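Local structure of serine--tRNA ligase, cytoplasmic (Candida albicans, 3QNE) at residues N57-E62 / A78-L83; I192-S197 / L431-P436; F304-P309 / K396-L401. The protein catalyses the two-step attachment of serine to tRNA(Ser), first activating serine with ATP as Ser-AMP and then transferring it to the acceptor end of the tRNA. One frame throughout, in Å; residues are numbered along the deposited sequence.

Overall arrangement
The three contacts show how the chemistry of a contact follows its place in a fold. Contact 1 is a surface contact far out on the N-terminal arm, where two long helices meet through aliphatic chains and little else. Contact 2, partly buried, brings helix 183-200 against helix 429-432 and the turn that runs on from it, near the second subunit, through aromatic packing and a bridging water. Contact 3 is buried and pairs two neighbouring strands of the catalytic sheet by straight backbone hydrogen bonds. No helix or strand is shared among them. The centres of contacts 1 and 2 lie about 75 Å apart, on opposite sides of the chain's centre; those of contacts 2 and 3 are about 30 Å apart.

Contact 1 of 3, residues N57-E62 / A78-L83; sequences NSVQKE and AEKEKL
Val59 meets Lys80 and Leu83 in an aliphatic contact between two antiparallel helices, near the far end of the N-terminal arm. The segments 57-62 and 78-83 belong to helices 30-68 and 74-105; their axes approach to 9.7 Å and run at 158° to each other. Val59 is the buried residue at the centre. Its CG1 branch, lodged between the backbone N and the carbonyl carbon (chi1 62°), rests against Leu83 CD1 at 4.1 Å, the two side chains running alongside one another with opposite headings. The same methyl touches the Lys80 chain, with Val59 CG1 4.2 Å from Lys80 CG, while the other branch, CG2, lies near the Glu79 carboxylate. Such a helical hairpin is the tRNA-binding arm of type-1 seryl-tRNA synthetases, a long antiparallel coiled coil that projects from the catalytic core; the two helices connect through loop 69-73, with fifteen residues between the segments. Val59 also packs on Leu76 of the second helix, and Leu83 on Leu56 and on the side chains of His52 and Lys55 of the first. At the margin Gln60 bends at chi2 (-69°) and brings its amide beside the aliphatic part of Lys80. Gln60 NE2 lies 3.8 Å from Lys80 CD, a van der Waals contact in which the amide meets methylene groups and not the ammonium. On another margin the carboxylates of Glu62 and Glu79 come within 5.1 Å, OE1 to OE1; these like charges probably disfavour each other mildly, with solvent at hand to screen them.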
loop_
_atom_site.group_PDB
_atom_site.type_symbol
_atom_site.label_atom_id
_atom_site.label_comp_id
_atom_site.label_asym_id
_atom_site.label_seq_id
_atom_site.Cartn_x
_atom_site.Cartn_y
_atom_site.Cartn_z
ATOM N N ASN A 57 -49.850 17.587 -22.074
ATOM C CA ASN A 57 -50.872 17.731 -21.040
ATOM C C ASN A 57 -52.148 18.257 -21.663
ATOM O O ASN A 57 -53.246 17.823 -21.320
ATOM C CB ASN A 57 -50.423 18.650 -19.894
ATOM C CG ASN A 57 -49.339 18.019 -19.027
ATOM O OD1 ASN A 57 -49.205 16.796 -18.968
ATOM N ND2 ASN A 57 -48.558 18.858 -18.351
ATOM N N SER A 58 -51.985 19.187 -22.596
ATOM C CA SER A 58 -53.118 19.791 -23.271
ATOM C C SER A 58 -53.931 18.774 -24.084
ATOM O O SER A 58 -55.157 18.708 -23.970
ATOM C CB SER A 58 -52.636 20.935 -24.160
ATOM O OG SER A 58 -53.730 21.691 -24.639
ATOM N N VAL A 59 -53.254 17.982 -24.905
ATOM C CA VAL A 59 -53.961 17.023 -25.743
ATOM C C VAL A 59 -54.563 15.902 -24.893
ATOM O O VAL A 59 -55.579 15.308 -25.266
ATOM C CB VAL A 59 -53.070 16.473 -26.882
ATOM C CG1 VAL A 59 -51.885 15.743 -26.340
ATOM C CG2 VAL A 59 -53.869 15.569 -27.799
ATOM N N GLN A 60 -53.957 15.632 -23.740
ATOM C CA GLN A 60 -54.546 14.696 -22.777
ATOM C C GLN A 60 -55.920 15.159 -22.300
ATOM O O GLN A 60 -56.880 14.393 -22.325
ATOM C CB GLN A 60 -53.625 14.493 -21.585
ATOM C CG GLN A 60 -52.292 13.882 -21.954
ATOM C CD GLN A 60 -52.421 12.444 -22.393
ATOM O OE1 GLN A 60 -53.462 12.025 -22.898
ATOM N NE2 GLN A 60 -51.363 11.669 -22.181
ATOM N N LYS A 61 -56.017 16.413 -21.872
ATOM C CA LYS A 61 -57.310 16.964 -21.471
ATOM C C LYS A 61 -58.365 16.860 -22.591
ATOM O O LYS A 61 -59.528 16.549 -22.330
ATOM C CB LYS A 61 -57.172 18.407 -20.963
ATOM C CG LYS A 61 -56.547 18.522 -19.572
ATOM C CD LYS A 61 -56.677 19.936 -19.008
ATOM C CE LYS A 61 -56.099 20.042 -17.597
ATOM N NZ LYS A 61 -54.650 19.696 -17.543
ATOM N N GLU A 62 -57.962 17.108 -23.835
ATOM C CA GLU A 62 -58.907 17.009 -24.947
ATOM C C GLU A 62 -59.365 15.572 -25.173
ATOM O O GLU A 62 -60.532 15.324 -25.470
ATOM C CB GLU A 62 -58.317 17.602 -26.223
ATOM C CG GLU A 62 -58.158 19.115 -26.151
ATOM C CD GLU A 62 -57.348 19.684 -27.303
ATOM O OE1 GLU A 62 -56.400 19.008 -27.763
ATOM O OE2 GLU A 62 -57.657 20.810 -27.747
ATOM N N ALA A 78 -53.456 10.360 -32.377
ATOM C CA ALA A 78 -52.347 10.495 -33.314
ATOM C C ALA A 78 -51.432 11.649 -32.910
ATOM O O ALA A 78 -50.202 11.529 -32.952
ATOM C CB ALA A 78 -52.876 10.705 -34.741
ATOM N N GLU A 79 -52.023 12.777 -32.530
ATOM C CA GLU A 79 -51.210 13.937 -32.131
ATOM C C GLU A 79 -50.440 13.595 -30.854
ATOM O O GLU A 79 -49.260 13.921 -30.702
ATOM C CB GLU A 79 -52.100 15.155 -31.896
ATOM C CG GLU A 79 -51.336 16.400 -31.531
ATOM C CD GLU A 79 -52.228 17.619 -31.400
ATOM O OE1 GLU A 79 -53.463 17.491 -31.588
ATOM O OE2 GLU A 79 -51.683 18.710 -31.110
ATOM N N LYS A 80 -51.116 12.912 -29.938
ATOM C CA LYS A 80 -50.480 12.494 -28.688
ATOM C C LYS A 80 -49.257 11.624 -28.960
ATOM O O LYS A 80 -48.166 11.855 -28.415
ATOM C CB LYS A 80 -51.469 11.740 -27.791
ATOM C CG LYS A 80 -50.979 11.612 -26.344
ATOM C CD LYS A 80 -51.410 10.316 -25.691
ATOM C CE LYS A 80 -50.856 9.109 -26.434
ATOM N NZ LYS A 80 -50.843 7.863 -25.615
ATOM N N GLU A 81 -49.430 10.611 -29.798
ATOM C CA GLU A 81 -48.331 9.694 -30.051
ATOM C C GLU A 81 -47.170 10.371 -30.778
ATOM O O GLU A 81 -46.008 10.050 -30.513
ATOM C CB GLU A 81 -48.806 8.437 -30.782
ATOM C CG GLU A 81 -49.632 7.493 -29.895
ATOM C CD GLU A 81 -50.488 6.536 -30.703
ATOM O OE1 GLU A 81 -50.411 6.579 -31.951
ATOM O OE2 GLU A 81 -51.242 5.746 -30.092
ATOM N N LYS A 82 -47.473 11.310 -31.679
ATOM C CA LYS A 82 -46.418 12.081 -32.337
ATOM C C LYS A 82 -45.638 12.970 -31.353
ATOM O O LYS A 82 -44.404 12.977 -31.357
ATOM C CB LYS A 82 -46.996 12.915 -33.484
ATOM C CG LYS A 82 -45.942 13.703 -34.247
ATOM C CD LYS A 82 -46.521 14.355 -35.491
ATOM C CE LYS A 82 -45.488 15.251 -36.160
ATOM N NZ LYS A 82 -46.037 15.931 -37.363
ATOM N N LEU A 83 -46.354 13.733 -30.528
ATOM C CA LEU A 83 -45.717 14.539 -29.487
ATOM C C LEU A 83 -44.883 13.642 -28.565
ATOM O O LEU A 83 -43.778 13.997 -28.166
ATOM C CB LEU A 83 -46.773 15.284 -28.662
ATOM C CG LEU A 83 -47.469 16.454 -29.357
ATOM C CD1 LEU A 83 -48.638 16.976 -28.513
ATOM C CD2 LEU A 83 -46.446 17.563 -29.628
#

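Contact 2 of 3, residues I192-S197 / L431-P436; sequences INYGLS and LRKYIP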
loop_
_atom_site.group_PDB
_atom_site.type_symbol
_atom_site.label_atom_id
_atom_site.label_comp_id
_atom_site.label_asym_id
_atom_site.label_seq_id
_atom_site.Cartn_x
_atom_site.Cartn_y
_atom_site.Cartn_z
ATOM N N ILE A 192 7.611 10.438 10.141
ATOM C CA ILE A 192 6.160 10.291 10.183
ATOM C C ILE A 192 5.599 10.784 11.530
ATOM O O ILE A 192 4.645 11.569 11.592
ATOM C CB ILE A 192 5.771 8.810 9.955
ATOM C CG1 ILE A 192 6.068 8.389 8.504
ATOM C CG2 ILE A 192 4.324 8.587 10.282
ATOM C CD1 ILE A 192 6.054 6.887 8.299
ATOM N N ASN A 193 6.187 10.323 12.626
ATOM C CA ASN A 193 5.627 10.638 13.947
ATOM C C ASN A 193 5.903 12.093 14.355
ATOM O O ASN A 193 5.053 12.767 14.952
ATOM C CB ASN A 193 6.183 9.670 14.986
ATOM C CG ASN A 193 5.672 8.238 14.773
ATOM O OD1 ASN A 193 4.495 8.024 14.536
ATOM N ND2 ASN A 193 6.558 7.273 14.872
ATOM N N TYR A 194 7.093 12.584 14.018
ATOM C CA TYR A 194 7.393 13.988 14.275
ATOM C C TYR A 194 6.398 14.848 13.493
ATOM O O TYR A 194 5.777 15.787 14.033
ATOM C CB TYR A 194 8.858 14.331 13.932
ATOM C CG TYR A 194 9.149 15.823 14.027
ATOM C CD1 TYR A 194 8.839 16.532 15.189
ATOM C CD2 TYR A 194 9.704 16.520 12.954
ATOM C CE1 TYR A 194 9.094 17.891 15.292
ATOM C CE2 TYR A 194 9.980 17.899 13.048
ATOM C CZ TYR A 194 9.658 18.570 14.215
ATOM O OH TYR A 194 9.902 19.922 14.321
ATOM N N GLY A 195 6.213 14.502 12.225
ATOM C CA GLY A 195 5.294 15.225 11.371
ATOM C C GLY A 195 3.870 15.263 11.924
ATOM O O GLY A 195 3.231 16.322 11.929
ATOM N N LEU A 196 3.360 14.111 12.364
ATOM C CA LEU A 196 2.008 14.038 12.949
ATOM C C LEU A 196 1.923 14.865 14.227
ATOM O O LEU A 196 0.950 15.558 14.459
ATOM C CB LEU A 196 1.637 12.584 13.278
ATOM C CG LEU A 196 1.394 11.739 12.040
ATOM C CD1 LEU A 196 1.232 10.268 12.437
ATOM C CD2 LEU A 196 0.145 12.284 11.319
ATOM N N SER A 197 2.961 14.792 15.053
ATOM C CA SER A 197 2.959 15.520 16.317
ATOM C C SER A 197 3.073 17.022 16.072
ATOM O O SER A 197 2.428 17.827 16.757
ATOM C CB SER A 197 4.102 15.033 17.215
ATOM O OG SER A 197 4.191 15.807 18.394
ATOM N N LEU A 431 14.475 14.906 15.716
ATOM C CA LEU A 431 14.066 13.532 15.453
ATOM C C LEU A 431 14.535 12.535 16.523
ATOM O O LEU A 431 14.040 11.391 16.592
ATOM C CB LEU A 431 14.549 13.083 14.069
ATOM C CG LEU A 431 13.981 13.872 12.888
ATOM C CD1 LEU A 431 14.557 13.332 11.578
ATOM C CD2 LEU A 431 12.407 13.850 12.902
ATOM N N ARG A 432 15.494 12.950 17.338
ATOM C CA ARG A 432 16.156 12.028 18.276
ATOM C C ARG A 432 15.184 11.320 19.223
ATOM O O ARG A 432 15.287 10.111 19.437
ATOM C CB ARG A 432 17.253 12.763 19.074
ATOM C CG ARG A 432 18.415 13.169 18.181
ATOM C CD ARG A 432 19.474 14.024 18.895
ATOM N NE ARG A 432 20.350 14.639 17.891
ATOM C CZ ARG A 432 21.227 15.616 18.138
ATOM N NH1 ARG A 432 21.354 16.097 19.365
ATOM N NH2 ARG A 432 21.968 16.123 17.150
ATOM N N LYS A 433 14.230 12.082 19.758
ATOM C CA LYS A 433 13.261 11.565 20.718
ATOM C C LYS A 433 12.424 10.451 20.088
ATOM O O LYS A 433 11.818 9.654 20.809
ATOM C CB LYS A 433 12.360 12.701 21.272
ATOM C CG LYS A 433 11.433 13.400 20.232
ATOM C CD LYS A 433 10.912 14.799 20.688
ATOM C CE LYS A 433 11.695 16.020 20.078
ATOM N NZ LYS A 433 11.153 16.604 18.752
ATOM N N TYR A 434 12.403 10.379 18.752
ATOM C CA TYR A 434 11.552 9.398 18.056
ATOM C C TYR A 434 12.271 8.116 17.678
ATOM O O TYR A 434 11.677 7.230 17.065
ATOM C CB TYR A 434 10.895 10.000 16.810
ATOM C CG TYR A 434 9.965 11.140 17.134
ATOM C CD1 TYR A 434 8.633 10.899 17.509
ATOM C CD2 TYR A 434 10.415 12.452 17.099
ATOM C CE1 TYR A 434 7.781 11.952 17.833
ATOM C CE2 TYR A 434 9.578 13.509 17.411
ATOM C CZ TYR A 434 8.259 13.254 17.772
ATOM O OH TYR A 434 7.440 14.308 18.083
ATOM N N ILE A 435 13.543 8.009 18.053
ATOM C CA ILE A 435 14.365 6.867 17.637
ATOM C C ILE A 435 14.875 6.155 18.883
ATOM O O ILE A 435 15.362 6.810 19.804
ATOM C CB ILE A 435 15.548 7.356 16.789
ATOM C CG1 ILE A 435 15.032 8.025 15.518
ATOM C CG2 ILE A 435 16.542 6.216 16.469
ATOM C CD1 ILE A 435 16.132 8.864 14.787
ATOM N N PRO A 436 14.743 4.816 18.938
ATOM C CA PRO A 436 15.162 4.099 20.146
ATOM C C PRO A 436 16.618 4.428 20.456
ATOM O O PRO A 436 17.437 4.445 19.539
ATOM C CB PRO A 436 15.042 2.627 19.741
ATOM C CG PRO A 436 14.003 2.616 18.649
ATOM C CD PRO A 436 14.179 3.917 17.914
HETATM O O HOH W 1 5.603 14.070 20.270
#
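Tyr434 lays one ring face against the backbone of helix 183-200 at Tyr194, whose N lies 3.9 Å above the plane of the Tyr434 ring, off its centre. Tyr194 CB makes an off-centre CH-pi contact with the same ring, 4.1 Å from its centroid and 30° from the normal. The two side chains are roughly perpendicular, and Tyr434 OH lies in the plane of the Tyr194 ring, at its edge. Asn193 CB packs on Tyr434 CD1 at 3.7 Å, and Leu431 CD2 reaches Tyr194 CB, also at 3.7 Å. The phenol oxygen of Tyr434 touches Ser197 CB at 3.5 Å, and a water joins Ser197 OG and Tyr434 OH, 2.9 Å from each. Around this first shell, a type I turn from Arg432 to Ile435 presents Tyr434, with the backbone bond from Tyr434 N to Leu431 O helping to fix it. Tyr194 swings its ring away from the backbone N (chi1 173°), where Phe326 meets it and Ser329 holds its hydroxyl; Lys433 NZ is bound to Val430 O. Asn193 and Ser197, which touch Tyr434, also pack on Gln189 and Pro436 of the second subunit, so the contact borders the dimer interface. Ring on backbone, with water at the phenol end, implies a joint led by apolar contact, with a polar rim.

Contact 3 of 3, residues F304-P309 / K396-L401; sequences FVLTEP and KYVHCL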
loop_
_atom_site.group_PDB
_atom_site.type_symbol
_atom_site.label_atom_id
_atom_site.label_comp_id
_atom_site.label_asym_id
_atom_site.label_seq_id
_atom_site.Cartn_x
_atom_site.Cartn_y
_atom_site.Cartn_z
ATOM N N PHE A 304 -4.069 18.959 4.720
ATOM C CA PHE A 304 -5.251 19.170 3.887
ATOM C C PHE A 304 -6.258 20.012 4.657
ATOM O O PHE A 304 -6.650 19.669 5.778
ATOM C CB PHE A 304 -5.911 17.862 3.431
ATOM C CG PHE A 304 -7.059 18.091 2.477
ATOM C CD1 PHE A 304 -6.825 18.241 1.121
ATOM C CD2 PHE A 304 -8.352 18.238 2.948
ATOM C CE1 PHE A 304 -7.877 18.492 0.238
ATOM C CE2 PHE A 304 -9.412 18.481 2.071
ATOM C CZ PHE A 304 -9.170 18.622 0.723
ATOM N N VAL A 305 -6.673 21.117 4.056
ATOM C CA VAL A 305 -7.479 22.099 4.769
ATOM C C VAL A 305 -8.672 22.529 3.936
ATOM O O VAL A 305 -8.545 22.791 2.735
ATOM C CB VAL A 305 -6.662 23.352 5.118
ATOM C CG1 VAL A 305 -7.536 24.359 5.894
ATOM C CG2 VAL A 305 -5.416 22.970 5.933
ATOM N N LEU A 306 -9.823 22.609 4.592
ATOM C CA LEU A 306 -11.020 23.200 4.016
ATOM C C LEU A 306 -11.275 24.529 4.721
ATOM O O LEU A 306 -11.196 24.604 5.949
ATOM C CB LEU A 306 -12.217 22.273 4.249
ATOM C CG LEU A 306 -12.126 20.843 3.719
ATOM C CD1 LEU A 306 -13.500 20.182 3.848
ATOM C CD2 LEU A 306 -11.702 20.893 2.249
ATOM N N THR A 307 -11.572 25.569 3.942
ATOM C CA THR A 307 -11.885 26.879 4.485
ATOM C C THR A 307 -13.075 27.503 3.773
ATOM O O THR A 307 -13.502 27.029 2.714
ATOM C CB THR A 307 -10.699 27.888 4.287
ATOM O OG1 THR A 307 -10.641 28.303 2.913
ATOM C CG2 THR A 307 -9.378 27.240 4.624
ATOM N N GLU A 308 -13.583 28.592 4.352
ATOM C CA GLU A 308 -14.492 29.479 3.633
ATOM C C GLU A 308 -13.769 30.092 2.441
ATOM O O GLU A 308 -12.561 30.386 2.518
ATOM C CB GLU A 308 -14.980 30.603 4.539
ATOM C CG GLU A 308 -15.627 30.115 5.818
ATOM C CD GLU A 308 -16.255 31.255 6.583
ATOM O OE1 GLU A 308 -16.981 32.044 5.949
ATOM O OE2 GLU A 308 -16.014 31.376 7.800
ATOM N N PRO A 309 -14.505 30.302 1.343
ATOM C CA PRO A 309 -13.914 30.837 0.117
ATOM C C PRO A 309 -13.153 32.134 0.402
ATOM O O PRO A 309 -12.064 32.355 -0.128
ATOM C CB PRO A 309 -15.140 31.118 -0.765
ATOM C CG PRO A 309 -16.166 30.150 -0.296
ATOM C CD PRO A 309 -15.937 29.972 1.178
ATOM N N LYS A 396 -22.621 27.659 -2.991
ATOM C CA LYS A 396 -21.314 28.051 -2.483
ATOM C C LYS A 396 -20.647 26.829 -1.844
ATOM O O LYS A 396 -21.259 26.117 -1.045
ATOM C CB LYS A 396 -21.430 29.192 -1.475
ATOM C CG LYS A 396 -20.099 29.730 -0.986
ATOM C CD LYS A 396 -20.272 30.943 -0.067
ATOM C CE LYS A 396 -21.075 30.587 1.179
ATOM N NZ LYS A 396 -20.793 31.469 2.354
ATOM N N TYR A 397 -19.397 26.597 -2.220
ATOM C CA TYR A 397 -18.638 25.430 -1.799
ATOM C C TYR A 397 -17.425 25.896 -0.985
ATOM O O TYR A 397 -16.987 27.051 -1.114
ATOM C CB TYR A 397 -18.152 24.666 -3.037
ATOM C CG TYR A 397 -19.286 24.091 -3.854
ATOM C CD1 TYR A 397 -19.972 22.965 -3.417
ATOM C CD2 TYR A 397 -19.693 24.693 -5.047
ATOM C CE1 TYR A 397 -21.022 22.440 -4.149
ATOM C CE2 TYR A 397 -20.741 24.181 -5.786
ATOM C CZ TYR A 397 -21.403 23.047 -5.328
ATOM O OH TYR A 397 -22.459 22.513 -6.037
ATOM N N VAL A 398 -16.888 25.006 -0.150
ATOM C CA VAL A 398 -15.677 25.321 0.607
ATOM C C VAL A 398 -14.519 25.495 -0.368
ATOM O O VAL A 398 -14.606 25.102 -1.540
ATOM C CB VAL A 398 -15.291 24.184 1.595
ATOM C CG1 VAL A 398 -16.343 24.006 2.687
ATOM C CG2 VAL A 398 -15.067 22.878 0.843
ATOM N N HIS A 399 -13.421 26.070 0.107
ATOM C CA HIS A 399 -12.195 25.975 -0.656
ATOM C C HIS A 399 -11.338 24.880 -0.049
ATOM O O HIS A 399 -11.358 24.690 1.162
ATOM C CB HIS A 399 -11.441 27.309 -0.659
ATOM C CG HIS A 399 -12.013 28.316 -1.602
ATOM N ND1 HIS A 399 -11.345 29.463 -1.960
ATOM C CD2 HIS A 399 -13.208 28.353 -2.255
ATOM C CE1 HIS A 399 -12.092 30.166 -2.797
ATOM N NE2 HIS A 399 -13.219 29.513 -2.998
ATOM N N CYS A 400 -10.599 24.178 -0.910
ATOM C CA CYS A 400 -9.705 23.090 -0.531
ATOM C C CYS A 400 -8.266 23.454 -0.855
ATOM O O CYS A 400 -7.937 23.893 -1.966
ATOM C CB CYS A 400 -10.019 21.810 -1.307
ATOM S SG CYS A 400 -11.749 21.324 -1.168
ATOM N N LEU A 401 -7.414 23.246 0.124
ATOM C CA LEU A 401 -5.997 23.510 -0.062
ATOM C C LEU A 401 -5.242 22.286 0.396
ATOM O O LEU A 401 -5.680 21.580 1.309
ATOM C CB LEU A 401 -5.565 24.709 0.767
ATOM C CG LEU A 401 -6.258 26.053 0.544
ATOM C CD1 LEU A 401 -7.296 26.259 1.638
ATOM C CD2 LEU A 401 -5.194 27.188 0.591
HETATM O O HOH W 2 -18.527 31.416 4.053
#
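His399 N donates to Thr307 O at 2.8 Å, the shortest of four backbone bonds that zip the antiparallel strands together. Thr307 N answers to His399 O in the carbonyl plane, with an N-H...O angle of 163°, and Val305 and Leu401 form the second hydrogen-bonded pair, with Leu401 N to Val305 O at 2.9 Å. Between them, in the non-hydrogen-bonded pair, Leu306 CD2 presses on Cys400 SG at 3.4 Å, and the sulfur also lies obliquely beside the Phe304 ring. On the other face, Thr307 CG2 meets Leu401 CD1. Past the strand end Pro309 makes a CH-pi contact with the His399 ring: Pro309 CA is 3.3 Å from the centroid of the His399 ring, 4° off the normal, while His399 ND1 is hydrogen-bonded to Ser312 OG. Farther out a water ties Glu308 OE1 to Lys396 NZ. Phe304 lies close to Glu248, which probably helps to bind serine, as in relatives. These strands are neighbours in the largely antiparallel sheet of the class II synthetase core: strand 269-278 flanks 297-307 on its far side, helix 312-329 packs on Val305 and Leu401, and helices 248-254 and 376-380 lie against Phe304 and Cys400.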